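Side-chain contacts in flagellar hook associated protein type 3 FlgL (Legionella pneumophila subsp. pneumophila, PDB 5YTI), which probably serves as a structural component of the bacterial flagellum, as a hook-associated member of the flagellin family: residues A[146-149]-A[153-156]; A[134-139]-A[181-186]. One frame throughout, in Å; residues are numbered along the deposited sequence.

Overall arrangement
Interaction 1 is a short antiparallel hairpin between 146-149 and 153-156, partly buried, with Leu-148 and Gln-153 exposed. Interaction 2 lies deeper: the loop 134-139 meets the short helix 179-184 through three buried apolar side chains. The chemistry follows the place, since backbone bonding sets the register of the hairpin while apolar packing, chiefly aromatic, is what passes between the segments of interaction 2. The two meet at Tyr-156, whose OH hydrogen-bonds to Asp-159 O and lies 3.0 Å from the backbone O of Phe-136, a probable hydrogen bond, while its CB packs on the selenomethionine Met-184. Helix 296-307 borders both contacts, and both touch the second subunit.

Interaction 1: A[146-149]-A[153-156]; sequences VSLN and QYVY
Ser-147 and Val-155 form the hydrogen-bonded pair of this antiparallel ladder. The bond from Val-155 N to Ser-147 O is 2.9 Å long, whereas the return bond from Ser-147 N to Val-155 O is weak at 3.3 Å. A further weak bond runs from Asn-149 N to Gln-153 O, close to the turn. CA-H...O contacts supplement the ladder, Val-146 CA approaching Val-155 O at 3.5 Å.

Apolar packing gathers on the face shared by Val-146, Leu-148, Tyr-154 and Tyr-156. Leu-148 lays its CB over one face of the Tyr-154 ring, offset toward the rim, at 4.1 Å from CE2. Val-146 splits its branches: CG1, anti to the backbone N (chi1 -167°), reaches Tyr-154 CD2 at 4.3 Å, and CG2 meets the edge of the Tyr-156 ring at CD1. Leu-118 and Leu-122 of helix 104-125 also touch Tyr-154.

On the other face, Val-155 CG2 lies 4.2 Å from Ser-147 OG, whose hydrogen bond goes to Asn-157 OD1. Val-155 CG1 meets ND2 of Asn-149, the two side chains crossing at about a right angle. The antiparallel ladder, with Val-146 opposite Tyr-156 and Leu-148 opposite Tyr-154 as its non-hydrogen-bonded pairs, is closed by a three-residue connection and so forms a beta hairpin, here packed against helices 104-125 and 296-307.

Interaction 2: A[134-139]-A[181-186]; sequences YMFSGS and NVFMRI
Phe-136 presents one face of its ring to the edge of Phe-183, overlapping it through CG, CD2 and CE2. The leading atom is Phe-183 CE2, which stands above the Phe-136 plane, offset toward the rim, and comes to 3.6 Å from CD2. Its neighbour CZ follows at 4.0 Å from Phe-136 CE2. With centroids 5.3 Å apart and planes inclined at 74°, the pair is a T-shaped stack in which Phe-183 supplies the edge. CB of each residue already points to the other segment, and CG, anti to the carbonyl carbon (chi1 -65° in Phe-136), continues the ring that way.

The opposite face of Phe-136 is covered from its own loop by CG of the selenomethionine Met-135. Val-182, one residue before Phe-183 on the helix, adds a looser contact, its CG2 approaching Phe-136 CE1 obliquely at 4.5 Å, while its CG1 lies over a face of the Phe-183 ring.

Within the loop, Ser-137 OG bonds back to Tyr-134 O at 3.1 Å, coming from above the carbonyl plane. Glu-76 and Ile-79 of helix 49-96 touch Phe-136, and a backbone bond between Phe-136 and Gly-179 is a polar link just outside the contact. Between 134-139 and 181-186 themselves, buried hydrocarbon meets buried hydrocarbon, so this side-chain contact rests on shape and on the weak electrostatics of ring edge against ring face.

Interaction 1: A[146-149]-A[153-156]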
# COMPACT_ATOMS: atom_id res chain seq x y z
N VAL A 146 13.25 1.02 -13.43
CA VAL A 146 11.92 1.30 -13.97
C VAL A 146 11.95 1.62 -15.45
O VAL A 146 12.65 2.56 -15.88
CB VAL A 146 11.28 2.47 -13.25
CG1 VAL A 146 9.79 2.55 -13.60
CG2 VAL A 146 11.43 2.32 -11.75
N SER A 147 11.18 0.83 -16.21
CA SER A 147 11.00 1.02 -17.65
C SER A 147 9.54 0.77 -18.05
O SER A 147 8.74 0.35 -17.21
CB SER A 147 11.89 0.06 -18.43
OG SER A 147 11.45 -1.28 -18.27
N LEU A 148 9.21 0.97 -19.32
CA LEU A 148 7.84 0.84 -19.82
C LEU A 148 7.71 -0.23 -20.92
O LEU A 148 8.12 0.00 -22.05
CB LEU A 148 7.38 2.22 -20.32
CG LEU A 148 6.46 2.40 -21.55
CD1 LEU A 148 5.26 3.29 -21.21
CD2 LEU A 148 7.23 2.95 -22.75
N ASN A 149 7.13 -1.39 -20.61
CA ASN A 149 6.98 -2.41 -21.65
C ASN A 149 6.09 -1.88 -22.81
O ASN A 149 5.58 -0.75 -22.75
CB ASN A 149 6.52 -3.79 -21.10
CG ASN A 149 5.19 -3.73 -20.35
OD1 ASN A 149 4.48 -2.73 -20.35
ND2 ASN A 149 4.84 -4.86 -19.70
N GLN A 153 2.16 -0.42 -19.74
CA GLN A 153 2.32 -0.18 -18.30
C GLN A 153 3.83 -0.08 -17.90
O GLN A 153 4.68 -0.67 -18.56
CB GLN A 153 1.56 -1.26 -17.49
CG GLN A 153 0.07 -0.96 -17.28
CD GLN A 153 -0.22 0.17 -16.26
OE1 GLN A 153 0.43 1.23 -16.27
NE2 GLN A 153 -1.20 -0.05 -15.38
N TYR A 154 4.13 0.70 -16.86
CA TYR A 154 5.48 0.76 -16.25
C TYR A 154 5.75 -0.39 -15.31
O TYR A 154 4.96 -0.61 -14.40
CB TYR A 154 5.63 2.02 -15.39
CG TYR A 154 5.72 3.27 -16.19
CD1 TYR A 154 4.59 3.93 -16.61
CD2 TYR A 154 6.95 3.79 -16.54
CE1 TYR A 154 4.67 5.08 -17.35
CE2 TYR A 154 7.04 4.94 -17.29
CZ TYR A 154 5.89 5.57 -17.69
OH TYR A 154 5.97 6.72 -18.44
N VAL A 155 6.87 -1.09 -15.48
CA VAL A 155 7.23 -2.24 -14.62
C VAL A 155 8.55 -1.98 -13.89
O VAL A 155 9.30 -1.07 -14.23
CB VAL A 155 7.37 -3.59 -15.39
CG1 VAL A 155 6.11 -3.91 -16.17
CG2 VAL A 155 8.59 -3.59 -16.32
N TYR A 156 8.83 -2.84 -12.91
CA TYR A 156 10.04 -2.75 -12.10
C TYR A 156 10.92 -4.00 -12.33
O TYR A 156 10.48 -5.15 -12.17
CB TYR A 156 9.65 -2.60 -10.62
CG TYR A 156 10.82 -2.61 -9.68
CD1 TYR A 156 11.70 -1.55 -9.64
CD2 TYR A 156 11.03 -3.67 -8.83
CE1 TYR A 156 12.78 -1.56 -8.78
CE2 TYR A 156 12.11 -3.69 -7.96
CZ TYR A 156 12.98 -2.63 -7.95
OH TYR A 156 14.05 -2.66 -7.10

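Interaction 2: A[134-139]-A[181-186]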
# COMPACT_ATOMS: atom_id res chain seq x y z
N TYR A 134 22.60 1.42 -10.13
CA TYR A 134 21.33 2.10 -9.84
C TYR A 134 20.98 2.11 -8.36
O TYR A 134 21.14 1.10 -7.70
CB TYR A 134 20.21 1.47 -10.65
CG TYR A 134 20.39 1.67 -12.13
CD1 TYR A 134 20.04 2.88 -12.74
CD2 TYR A 134 20.92 0.66 -12.93
CE1 TYR A 134 20.21 3.07 -14.11
CE2 TYR A 134 21.11 0.84 -14.30
CZ TYR A 134 20.75 2.04 -14.88
OH TYR A 134 20.93 2.20 -16.24
N MSE A 135 20.49 3.22 -7.81
CA MSE A 135 20.21 3.26 -6.36
C MSE A 135 18.97 2.51 -5.96
O MSE A 135 18.90 2.01 -4.83
CB MSE A 135 20.23 4.64 -5.69
CG MSE A 135 19.31 5.72 -6.21
SE MSE A 135 19.23 7.25 -4.93
CE MSE A 135 21.04 8.05 -4.99
N PHE A 136 18.00 2.38 -6.85
CA PHE A 136 16.72 1.82 -6.43
C PHE A 136 16.42 0.47 -7.07
O PHE A 136 15.28 0.07 -7.22
CB PHE A 136 15.59 2.79 -6.76
CG PHE A 136 15.66 4.08 -6.00
CD1 PHE A 136 15.69 4.08 -4.62
CD2 PHE A 136 15.65 5.29 -6.66
CE1 PHE A 136 15.74 5.28 -3.90
CE2 PHE A 136 15.69 6.48 -5.96
CZ PHE A 136 15.74 6.47 -4.57
N SER A 137 17.46 -0.24 -7.44
CA SER A 137 17.26 -1.50 -8.14
C SER A 137 17.40 -2.72 -7.23
O SER A 137 17.06 -3.83 -7.64
CB SER A 137 18.27 -1.60 -9.26
OG SER A 137 19.55 -1.29 -8.75
N GLY A 138 17.90 -2.52 -6.01
CA GLY A 138 18.11 -3.65 -5.09
C GLY A 138 19.41 -4.34 -5.38
O GLY A 138 20.34 -3.71 -5.83
N SER A 139 19.51 -5.63 -5.14
CA SER A 139 20.79 -6.31 -5.39
C SER A 139 21.20 -6.27 -6.86
O SER A 139 22.37 -6.48 -7.15
CB SER A 139 20.72 -7.77 -4.99
OG SER A 139 20.32 -8.53 -6.11
N ASN A 181 9.40 -0.90 -3.29
CA ASN A 181 8.90 -0.22 -2.10
C ASN A 181 8.69 1.27 -2.32
O ASN A 181 7.66 1.79 -1.95
CB ASN A 181 9.79 -0.44 -0.89
CG ASN A 181 9.17 0.06 0.37
OD1 ASN A 181 8.00 -0.19 0.65
ND2 ASN A 181 9.92 0.81 1.13
N VAL A 182 9.64 1.97 -2.94
CA VAL A 182 9.55 3.43 -3.00
C VAL A 182 8.53 3.95 -4.00
O VAL A 182 7.76 4.83 -3.68
CB VAL A 182 10.91 4.08 -3.30
CG1 VAL A 182 10.74 5.58 -3.41
CG2 VAL A 182 11.91 3.73 -2.22
N PHE A 183 8.50 3.36 -5.20
CA PHE A 183 7.72 3.90 -6.30
C PHE A 183 6.53 3.08 -6.78
O PHE A 183 5.61 3.66 -7.33
CB PHE A 183 8.66 4.11 -7.49
CG PHE A 183 9.75 5.10 -7.23
CD1 PHE A 183 9.52 6.44 -7.34
CD2 PHE A 183 11.02 4.67 -6.89
CE1 PHE A 183 10.53 7.36 -7.10
CE2 PHE A 183 12.04 5.58 -6.65
CZ PHE A 183 11.80 6.92 -6.75
N MSE A 184 6.53 1.77 -6.61
CA MSE A 184 5.52 0.94 -7.29
C MSE A 184 4.30 0.52 -6.50
O MSE A 184 3.18 0.53 -7.02
CB MSE A 184 6.12 -0.32 -7.89
CG MSE A 184 7.46 -0.07 -8.58
SE MSE A 184 7.30 0.74 -10.37
CE MSE A 184 5.92 -0.50 -11.04
N ARG A 185 4.47 0.12 -5.26
CA ARG A 185 3.33 -0.43 -4.53
C ARG A 185 2.78 0.60 -3.57
O ARG A 185 3.33 0.82 -2.50
CB ARG A 185 3.75 -1.66 -3.76
CG ARG A 185 4.59 -2.64 -4.56
CD ARG A 185 4.02 -2.89 -5.94
NE ARG A 185 4.73 -3.99 -6.57
CZ ARG A 185 4.36 -4.54 -7.72
NH1 ARG A 185 3.30 -4.07 -8.37
NH2 ARG A 185 5.05 -5.56 -8.22
N ILE A 186 1.71 1.26 -4.00
CA ILE A 186 1.08 2.34 -3.25
C ILE A 186 -0.37 2.14 -3.55
O ILE A 186 -0.74 1.99 -4.71
CB ILE A 186 1.49 3.71 -3.79
CG1 ILE A 186 3.00 3.81 -3.79
CG2 ILE A 186 0.87 4.81 -2.97
CD1 ILE A 186 3.49 5.18 -4.13